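Local atomic coordinates of shikimate kinase (Aquifex aeolicus, PDB entry 2PT5), a protein that catalyses the ATP-dependent phosphorylation of the 3-hydroxyl group of shikimate, a step on the pathway to chorismate and the aromatic amino acids. Residues M1-M9 with S67-G78. Sequence-based numbering, arbitrary orientation.
Sequences MRIYLIGFM and SEKENVVISTGG
Tyr-4 and Ile-74 sit side by side in the tight middle of this pairing, CE2 of the ring 3.6 Å from CD1 of the isoleucine. They belong to strands 2-6 and 72-75, neighbours in the parallel sheet, joined by a regular backbone ladder; the bond from Ile-3 N to Val-72 O is nearly straight (167°). On the opposite face Leu-5 CG packs against Val-73 CG1 at 4.2 Å, and helix 13-24 covers Ile-3 and Val-73.

Ser-67 OG lies at the edge of the Tyr-4 ring, in its plane, and accepts a hydrogen bond from Tyr-4 OH (2.8 Å); the same OG is hydrogen-bonded to Leu-63 O in the preceding helix. Next to it Arg-2, its chain extended from CG to NE, reaches the turn leading into strand 72-75. Arg-2 NE donates to Lys-69 O (2.7 Å), an oxygen tilted 30° out of the guanidinium plane, and weakly to Ser-67 O; Glu-70 CA covers one guanidinium face, and NH1 bonds to Arg-93 O. With an alanine here the carbonyls of Ser-67 and Lys-69 would probably lose their shared donor and Arg-93 O its NH1 partner, leaving the turn freer to shift.

The solvent side is looser: Met-1 N donates to Asn-71 OD1 (2.6 Å) from 45° above the carbonyl plane, among exposed residues.

At the other end Leu-5 O accepts from both N and OG1 of Thr-76, and a water joins Gly-7 N, Thr-76 OG1 and Gly-77 O. NZ of Lys-13, a predicted ATP-binding residue, bonds to the carbonyls of both Gly-7 and Thr-76, consistent with one ammonium joining the P-loop to the segment leading from strand 72-75 to Gly-78, predicted to bind shikimate.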
# COMPACT_ATOMS: atom_id res chain seq x y z
N MSE A 1 -14.51 -9.20 6.85
CA MSE A 1 -14.24 -8.04 5.95
C MSE A 1 -12.76 -7.88 5.70
O MSE A 1 -11.94 -7.96 6.62
CB MSE A 1 -14.79 -6.77 6.57
CG MSE A 1 -14.23 -6.52 7.94
SE MSE A 1 -15.02 -4.96 8.71
CE MSE A 1 -14.43 -5.22 10.54
N ARG A 2 -12.41 -7.65 4.44
CA ARG A 2 -11.02 -7.46 4.05
C ARG A 2 -10.86 -6.03 3.55
O ARG A 2 -11.61 -5.59 2.68
CB ARG A 2 -10.64 -8.44 2.93
CG ARG A 2 -10.92 -9.89 3.27
CD ARG A 2 -10.30 -10.83 2.25
NE ARG A 2 -10.64 -12.22 2.52
CZ ARG A 2 -11.76 -12.81 2.12
NH1 ARG A 2 -12.67 -12.13 1.42
NH2 ARG A 2 -11.97 -14.08 2.40
N ILE A 3 -9.89 -5.32 4.10
CA ILE A 3 -9.65 -3.94 3.71
C ILE A 3 -8.22 -3.77 3.21
O ILE A 3 -7.25 -4.03 3.94
CB ILE A 3 -9.87 -2.99 4.90
CG1 ILE A 3 -11.33 -3.10 5.37
CG2 ILE A 3 -9.54 -1.56 4.49
CD1 ILE A 3 -11.56 -2.45 6.73
N TYR A 4 -8.07 -3.33 1.97
CA TYR A 4 -6.74 -3.14 1.42
C TYR A 4 -6.34 -1.68 1.32
O TYR A 4 -7.11 -0.86 0.83
CB TYR A 4 -6.65 -3.79 0.03
CG TYR A 4 -7.00 -5.26 0.02
CD1 TYR A 4 -8.31 -5.68 -0.21
CD2 TYR A 4 -6.02 -6.23 0.24
CE1 TYR A 4 -8.64 -7.04 -0.21
CE2 TYR A 4 -6.34 -7.59 0.24
CZ TYR A 4 -7.65 -7.99 0.01
OH TYR A 4 -7.97 -9.34 -0.00
N LEU A 5 -5.14 -1.37 1.78
CA LEU A 5 -4.65 0.01 1.72
C LEU A 5 -3.61 0.09 0.62
O LEU A 5 -2.67 -0.70 0.59
CB LEU A 5 -4.04 0.43 3.05
CG LEU A 5 -4.93 0.34 4.30
CD1 LEU A 5 -4.18 0.95 5.48
CD2 LEU A 5 -6.25 1.07 4.07
N ILE A 6 -3.77 1.04 -0.30
CA ILE A 6 -2.83 1.19 -1.39
C ILE A 6 -2.38 2.64 -1.52
O ILE A 6 -3.07 3.55 -1.05
CB ILE A 6 -3.46 0.71 -2.73
CG1 ILE A 6 -4.53 1.70 -3.20
CG2 ILE A 6 -4.09 -0.65 -2.54
CD1 ILE A 6 -5.27 1.25 -4.47
N GLY A 7 -1.23 2.84 -2.14
CA GLY A 7 -0.71 4.18 -2.32
C GLY A 7 0.80 4.16 -2.24
O GLY A 7 1.41 3.09 -2.11
N PHE A 8 1.42 5.33 -2.30
CA PHE A 8 2.88 5.40 -2.24
C PHE A 8 3.40 5.05 -0.84
O PHE A 8 2.70 5.18 0.17
CB PHE A 8 3.38 6.78 -2.70
CG PHE A 8 3.00 7.12 -4.11
CD1 PHE A 8 1.89 7.93 -4.38
CD2 PHE A 8 3.72 6.60 -5.19
CE1 PHE A 8 1.49 8.21 -5.70
CE2 PHE A 8 3.33 6.87 -6.50
CZ PHE A 8 2.22 7.68 -6.76
N MSE A 9 4.66 4.61 -0.82
CA MSE A 9 5.35 4.22 0.40
C MSE A 9 5.25 5.22 1.56
O MSE A 9 5.14 4.83 2.72
CB MSE A 9 6.82 3.96 0.08
CG MSE A 9 7.75 3.94 1.28
SE MSE A 9 9.33 5.02 0.94
CE MSE A 9 8.85 6.60 1.94
N SER A 67 -4.98 -12.92 2.27
CA SER A 67 -6.39 -12.74 1.94
C SER A 67 -7.26 -13.96 2.23
O SER A 67 -8.46 -13.95 1.93
CB SER A 67 -6.53 -12.36 0.46
OG SER A 67 -5.87 -11.14 0.20
N GLU A 68 -6.67 -15.02 2.78
CA GLU A 68 -7.47 -16.19 3.13
C GLU A 68 -8.28 -15.80 4.36
O GLU A 68 -9.39 -16.29 4.57
CB GLU A 68 -6.57 -17.40 3.42
CG GLU A 68 -6.02 -18.05 2.15
CD GLU A 68 -7.13 -18.57 1.23
OE1 GLU A 68 -7.75 -19.59 1.58
OE2 GLU A 68 -7.37 -17.95 0.17
N LYS A 69 -7.72 -14.90 5.16
CA LYS A 69 -8.39 -14.41 6.36
C LYS A 69 -9.59 -13.59 5.88
O LYS A 69 -9.48 -12.83 4.92
CB LYS A 69 -7.46 -13.50 7.17
CG LYS A 69 -6.12 -14.13 7.55
CD LYS A 69 -5.17 -13.08 8.10
CE LYS A 69 -3.73 -13.60 8.18
NZ LYS A 69 -3.59 -14.67 9.21
N GLU A 70 -10.73 -13.74 6.55
CA GLU A 70 -11.92 -12.98 6.16
C GLU A 70 -11.94 -11.58 6.76
O GLU A 70 -12.50 -10.66 6.18
CB GLU A 70 -13.19 -13.73 6.56
CG GLU A 70 -13.56 -14.86 5.62
CD GLU A 70 -14.77 -15.63 6.11
OE1 GLU A 70 -15.61 -15.04 6.81
OE2 GLU A 70 -14.87 -16.84 5.78
N ASN A 71 -11.32 -11.41 7.92
CA ASN A 71 -11.28 -10.11 8.58
C ASN A 71 -9.83 -9.71 8.76
O ASN A 71 -9.09 -10.33 9.54
CB ASN A 71 -11.99 -10.21 9.92
CG ASN A 71 -13.40 -10.73 9.78
OD1 ASN A 71 -14.29 -10.04 9.27
ND2 ASN A 71 -13.63 -11.97 10.21
N VAL A 72 -9.41 -8.67 8.05
CA VAL A 72 -8.03 -8.23 8.13
C VAL A 72 -7.82 -6.94 7.34
O VAL A 72 -8.56 -6.64 6.40
CB VAL A 72 -7.11 -9.33 7.53
CG1 VAL A 72 -7.33 -9.42 6.02
CG2 VAL A 72 -5.64 -9.05 7.85
N VAL A 73 -6.83 -6.16 7.77
CA VAL A 73 -6.47 -4.93 7.07
C VAL A 73 -5.10 -5.24 6.54
O VAL A 73 -4.19 -5.62 7.29
CB VAL A 73 -6.37 -3.73 8.02
CG1 VAL A 73 -5.90 -2.50 7.25
CG2 VAL A 73 -7.71 -3.47 8.68
N ILE A 74 -4.94 -5.11 5.22
CA ILE A 74 -3.67 -5.40 4.59
C ILE A 74 -3.14 -4.17 3.87
O ILE A 74 -3.82 -3.63 3.00
CB ILE A 74 -3.83 -6.53 3.55
CG1 ILE A 74 -4.23 -7.83 4.24
CG2 ILE A 74 -2.54 -6.71 2.77
CD1 ILE A 74 -4.76 -8.87 3.27
N SER A 75 -1.94 -3.73 4.24
CA SER A 75 -1.30 -2.59 3.59
C SER A 75 -0.44 -3.21 2.49
O SER A 75 0.12 -4.29 2.68
CB SER A 75 -0.42 -1.79 4.57
OG SER A 75 0.57 -2.62 5.16
N THR A 76 -0.37 -2.56 1.34
CA THR A 76 0.39 -3.08 0.21
C THR A 76 1.61 -2.22 -0.13
O THR A 76 1.70 -1.07 0.29
CB THR A 76 -0.51 -3.19 -1.04
OG1 THR A 76 -0.98 -1.88 -1.40
CG2 THR A 76 -1.71 -4.08 -0.76
N GLY A 77 2.55 -2.78 -0.88
CA GLY A 77 3.74 -2.02 -1.25
C GLY A 77 3.43 -1.07 -2.39
O GLY A 77 2.37 -1.16 -2.99
N GLY A 78 4.36 -0.16 -2.69
CA GLY A 78 4.14 0.79 -3.76
C GLY A 78 3.78 0.15 -5.10
O GLY A 78 2.79 0.54 -5.74
O HOH W 1 0.20 0.42 -2.63